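Local coordinates for protein intracellular growth locus, subunit C (Francisella tularensis subsp. tularensis, PDB 2QWU) that is a pathogenicity-island protein of the intracellular growth locus and probably supports cell invasion and growth of the bacterium inside host cells, at residues T8-Q11 and V12-E16; G29-P32 and N33-F37. The protein carries 2 engineered substitutions. All coordinates share one frame; numbering follows the deposited sequence.

Interaction 1: T8-Q11 and V12-E16; sequences TRQQ and VTSGE
Ser-14 reaches back one turn of the short helix 9-14 and meets the carbonyl oxygen of Gln-10 twice. Its hydroxyl OG gives a hydrogen bond to Gln-10 O at 2.7 Å, and its own amide N donates to the same Gln-10 O at 2.9 Å; the two donors come from opposite faces of the carbonyl plane. The hydroxyl gets there because chi1 (66°) sets OG between the backbone N and the carbonyl carbon. One residue earlier, Thr-13 repeats the scheme more loosely. Its N bonds to Arg-9 O at 2.8 Å, while OG1 makes a weak, longer bond to that oxygen and rests against Arg-9 CD at 3.5 Å, the two side chains crossing at about a right angle. The arginine chain, folded at chi2 and chi3, then turns its guanidinium to Val-12, with NH1 of Arg-9 3.9 Å from CG1 of Val-12. Beyond this pair, Cys-194 touches both side chains, and Arg-9 NH2 makes a weak hydrogen bond to Lys-200 O. At the start of the helix, Thr-8 is the N-cap: its OG1 accepts from Gln-11 N at 3.2 Å. The other end comes at Gly-15, whose phi is positive; Glu-16 N bonds to Gln-11 O at 3.2 Å, and Gly-15 N bonds weakly to the same oxygen. A water donates to both Gln-11 O and Glu-16 O, bridging across this turn. The extended glutamate crosses Gln-11 at a slant, with OE1 of Glu-16 3.6 Å from CG of Gln-11. Side chains and a water thus add polar partners where the short helix has few of its own: a hydroxyl satisfies the first-turn N-H of Gln-11, Gln-10 O has two full donors, and Gln-11 O takes both amide and water.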
loop_
_atom_site.group_PDB
_atom_site.type_symbol
_atom_site.label_atom_id
_atom_site.label_comp_id
_atom_site.label_asym_id
_atom_site.label_seq_id
_atom_site.Cartn_x
_atom_site.Cartn_y
_atom_site.Cartn_z
ATOM N N THR A 8 2.386 16.199 -5.926
ATOM C CA THR A 8 2.249 17.502 -6.593
ATOM C C THR A 8 1.977 17.372 -8.098
ATOM O O THR A 8 2.426 16.424 -8.737
ATOM C CB THR A 8 3.572 18.384 -6.412
ATOM O OG1 THR A 8 4.668 17.736 -7.096
ATOM C CG2 THR A 8 3.920 18.529 -4.927
ATOM N N ARG A 9 1.261 18.345 -8.663
ATOM C CA ARG A 9 0.980 18.328 -10.096
ATOM C C ARG A 9 2.294 18.280 -10.896
ATOM O O ARG A 9 2.384 17.591 -11.914
ATOM C CB ARG A 9 0.156 19.549 -10.480
ATOM C CG ARG A 9 -0.097 19.658 -11.979
ATOM C CD ARG A 9 -0.683 18.379 -12.564
ATOM N NE ARG A 9 -1.919 17.983 -11.888
ATOM C CZ ARG A 9 -2.638 16.917 -12.224
ATOM N NH1 ARG A 9 -2.239 16.137 -13.228
ATOM N NH2 ARG A 9 -3.754 16.642 -11.555
ATOM N N GLN A 10 3.310 19.012 -10.434
ATOM C CA GLN A 10 4.631 18.994 -11.078
ATOM C C GLN A 10 5.205 17.566 -11.167
ATOM O O GLN A 10 5.713 17.167 -12.211
ATOM C CB GLN A 10 5.603 19.887 -10.296
ATOM C CG GLN A 10 7.097 19.680 -10.673
ATOM C CD GLN A 10 7.459 20.229 -12.053
ATOM O OE1 GLN A 10 6.832 21.187 -12.549
ATOM N NE2 GLN A 10 8.493 19.651 -12.670
ATOM N N GLN A 11 5.159 16.788 -10.081
ATOM C CA GLN A 11 5.644 15.413 -10.152
ATOM C C GLN A 11 4.912 14.598 -11.222
ATOM O O GLN A 11 5.519 13.826 -11.958
ATOM C CB GLN A 11 5.421 14.675 -8.821
ATOM C CG GLN A 11 6.483 14.923 -7.770
ATOM C CD GLN A 11 6.065 14.389 -6.440
ATOM O OE1 GLN A 11 6.608 13.377 -5.943
ATOM N NE2 GLN A 11 5.088 15.057 -5.832
ATOM N N VAL A 12 3.587 14.744 -11.267
ATOM C CA VAL A 12 2.774 13.985 -12.208
ATOM C C VAL A 12 3.031 14.429 -13.653
ATOM O O VAL A 12 3.117 13.612 -14.558
ATOM C CB VAL A 12 1.243 14.153 -11.890
ATOM C CG1 VAL A 12 0.380 13.279 -12.860
ATOM C CG2 VAL A 12 0.984 13.762 -10.470
ATOM N N THR A 13 3.135 15.728 -13.880
ATOM C CA THR A 13 3.360 16.190 -15.240
ATOM C C THR A 13 4.764 15.810 -15.746
ATOM O O THR A 13 4.931 15.375 -16.885
ATOM C CB THR A 13 3.199 17.710 -15.323
ATOM O OG1 THR A 13 1.824 18.053 -15.047
ATOM C CG2 THR A 13 3.612 18.219 -16.749
ATOM N N SER A 14 5.761 15.912 -14.869
ATOM C CA SER A 14 7.146 15.658 -15.265
ATOM C C SER A 14 7.630 14.193 -15.315
ATOM O O SER A 14 8.677 13.903 -15.921
ATOM C CB SER A 14 8.064 16.490 -14.345
ATOM O OG SER A 14 7.996 16.023 -12.992
ATOM N N GLY A 15 6.879 13.283 -14.690
ATOM C CA GLY A 15 7.269 11.887 -14.659
ATOM C C GLY A 15 8.325 11.567 -13.606
ATOM O O GLY A 15 9.048 10.578 -13.697
ATOM N N GLU A 16 8.372 12.409 -12.583
ATOM C CA GLU A 16 9.284 12.290 -11.479
ATOM C C GLU A 16 8.787 11.150 -10.580
ATOM O O GLU A 16 7.635 10.731 -10.674
ATOM C CB GLU A 16 9.225 13.614 -10.709
ATOM C CG GLU A 16 10.252 13.810 -9.584
ATOM C CD GLU A 16 10.081 15.156 -8.830
ATOM O OE1 GLU A 16 9.516 16.113 -9.395
ATOM O OE2 GLU A 16 10.529 15.241 -7.659
HETATM O O HOH W 1 5.376 11.015 -12.089
#

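Interaction 2: G29-P32 and N33-F37; sequences GSHP and NCRMF. Engineered in segment 33-37: Met-36 (natural residue Leu).
The guanidinium of Arg-35 lies flat on one face of the His-31 imidazole, centres 4.2 Å apart and planes inclined by 27°. This stack sits in the irregular loop that joins strand 18-21 to strand 37-43 of the large antiparallel sheet. The overlap is offset: NH2 of Arg-35 stands above the rim of the ring, 3.1 Å from CE1 of His-31. At the ring edge, ND1 of His-31 accepts a hydrogen bond from Asn-33 N at 3.0 Å, the donor lying 20° out of the ring plane, while NE2 bonds to Ala-26 O elsewhere in the loop. With one ring nitrogen accepting and the other facing a carbonyl, the pattern is consistent with a neutral imidazole protonated at NE2, which would ease the approach of the cationic arginine. The edge of the guanidinium is used as well. NE and NH2 of Arg-35 clasp Asn-33 O side-on, at 3.0 and 2.9 Å, both donors in the carbonyl plane. NH2 also makes a weak bond to His-31 O. The chain of Arg-35 is bent at chi2 and chi3, folding the head group back over the loop it came from. NH1 is held by Ile-55 O, and together the bonds from NE, NH2 and NH1 hold the guanidinium plane in one orientation. The carbonyl oxygens of Asn-33, Ile-55 and, weakly, His-31 probably help to offset the positive charge of this buried side chain. A water at the guanidinium edge completes the network: it accepts from Arg-35 NH1 at 3.0 Å and from His-31 N, and donates to Gly-29 O at 2.8 Å.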
loop_
_atom_site.group_PDB
_atom_site.type_symbol
_atom_site.label_atom_id
_atom_site.label_comp_id
_atom_site.label_asym_id
_atom_site.label_seq_id
_atom_site.Cartn_x
_atom_site.Cartn_y
_atom_site.Cartn_z
ATOM N N GLY A 29 -7.754 5.045 14.453
ATOM C CA GLY A 29 -7.814 6.265 15.251
ATOM C C GLY A 29 -8.609 7.407 14.623
ATOM O O GLY A 29 -9.087 7.307 13.479
ATOM N N SER A 30 -8.716 8.496 15.380
ATOM C CA SER A 30 -9.473 9.719 15.027
ATOM C C SER A 30 -8.483 10.850 14.793
ATOM O O SER A 30 -7.972 11.394 15.765
ATOM C CB SER A 30 -10.373 10.178 16.199
ATOM O OG SER A 30 -11.450 9.279 16.357
ATOM N N HIS A 31 -8.219 11.197 13.542
ATOM C CA HIS A 31 -7.253 12.260 13.236
ATOM C C HIS A 31 -7.518 12.778 11.835
ATOM O O HIS A 31 -8.210 12.138 11.077
ATOM C CB HIS A 31 -5.826 11.716 13.358
ATOM C CG HIS A 31 -5.514 10.612 12.406
ATOM N ND1 HIS A 31 -5.000 10.838 11.147
ATOM C CD2 HIS A 31 -5.681 9.274 12.507
ATOM C CE1 HIS A 31 -4.866 9.691 10.517
ATOM N NE2 HIS A 31 -5.279 8.725 11.323
ATOM N N PRO A 32 -6.959 13.949 11.474
ATOM C CA PRO A 32 -7.174 14.530 10.154
ATOM C C PRO A 32 -6.107 14.222 9.113
ATOM O O PRO A 32 -6.107 14.820 8.056
ATOM C CB PRO A 32 -7.180 16.021 10.476
ATOM C CG PRO A 32 -6.058 16.117 11.483
ATOM C CD PRO A 32 -6.308 14.927 12.376
ATOM N N ASN A 33 -5.180 13.340 9.433
ATOM C CA ASN A 33 -4.034 13.092 8.528
ATOM C C ASN A 33 -4.314 12.021 7.505
ATOM O O ASN A 33 -5.327 11.294 7.593
ATOM C CB ASN A 33 -2.778 12.735 9.365
ATOM C CG ASN A 33 -2.588 13.679 10.543
ATOM O OD1 ASN A 33 -2.554 14.891 10.358
ATOM N ND2 ASN A 33 -2.496 13.132 11.755
ATOM N N CYS A 34 -3.439 11.942 6.512
ATOM C CA CYS A 34 -3.642 10.979 5.439
ATOM C C CYS A 34 -3.486 9.523 5.891
ATOM O O CYS A 34 -2.789 9.186 6.867
ATOM C CB CYS A 34 -2.728 11.279 4.273
ATOM S SG CYS A 34 -0.983 11.021 4.697
ATOM N N ARG A 35 -4.247 8.652 5.233
ATOM C CA ARG A 35 -4.148 7.231 5.549
ATOM C C ARG A 35 -4.589 6.436 4.301
ATOM O O ARG A 35 -5.468 6.857 3.534
ATOM C CB ARG A 35 -4.984 6.838 6.788
ATOM C CG ARG A 35 -6.563 6.633 6.557
ATOM C CD ARG A 35 -7.253 7.884 6.163
ATOM N NE ARG A 35 -7.113 8.978 7.119
ATOM C CZ ARG A 35 -7.779 9.136 8.279
ATOM N NH1 ARG A 35 -8.690 8.256 8.727
ATOM N NH2 ARG A 35 -7.561 10.235 9.018
HETATM N N MSE A 36 -3.946 5.289 4.107
HETATM C CA MSE A 36 -4.243 4.411 2.972
HETATM C C MSE A 36 -4.347 2.994 3.459
HETATM O O MSE A 36 -3.595 2.563 4.304
HETATM C CB MSE A 36 -3.122 4.503 1.913
HETATM C CG MSE A 36 -3.129 5.766 1.114
HETATM SE SE MSE A 36 -1.724 5.672 -0.200
HETATM C CE MSE A 36 -2.374 4.374 -1.060
ATOM N N PHE A 37 -5.362 2.269 2.981
ATOM C CA PHE A 37 -5.467 0.899 3.335
ATOM C C PHE A 37 -6.239 0.154 2.239
ATOM O O PHE A 37 -6.917 0.778 1.394
ATOM C CB PHE A 37 -6.093 0.755 4.731
ATOM C CG PHE A 37 -7.495 1.385 4.869
ATOM C CD1 PHE A 37 -8.624 0.674 4.476
ATOM C CD2 PHE A 37 -7.652 2.665 5.421
ATOM C CE1 PHE A 37 -9.944 1.235 4.641
ATOM C CE2 PHE A 37 -8.951 3.242 5.609
ATOM C CZ PHE A 37 -10.106 2.489 5.204
HETATM O O HOH W 2 -9.544 9.174 11.475
#

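Overall arrangement
Following the chain from the N terminus, interaction 1 comes first: residues 8-16 form the short helix 9-14 with its two ends, just ahead of strand 18-21. That strand enters the large antiparallel sheet beside strand 71-79, and the loop after it carries interaction 2, before strand 37-43 joins the same sheet. The contacts are in series, neither nesting nor crossing, and each closes a local turn. The centres of interactions 1 and 2 are about 24 Å apart, and they do not touch. Interaction 1 borders Cys-194 and Lys-200 within the hairpin of strands 189-193 and 200-204. Interaction 2 folds its loop on itself through Ala-26 and ties it to Ile-55, while engineered Met-36 pairs by backbone with Val-73.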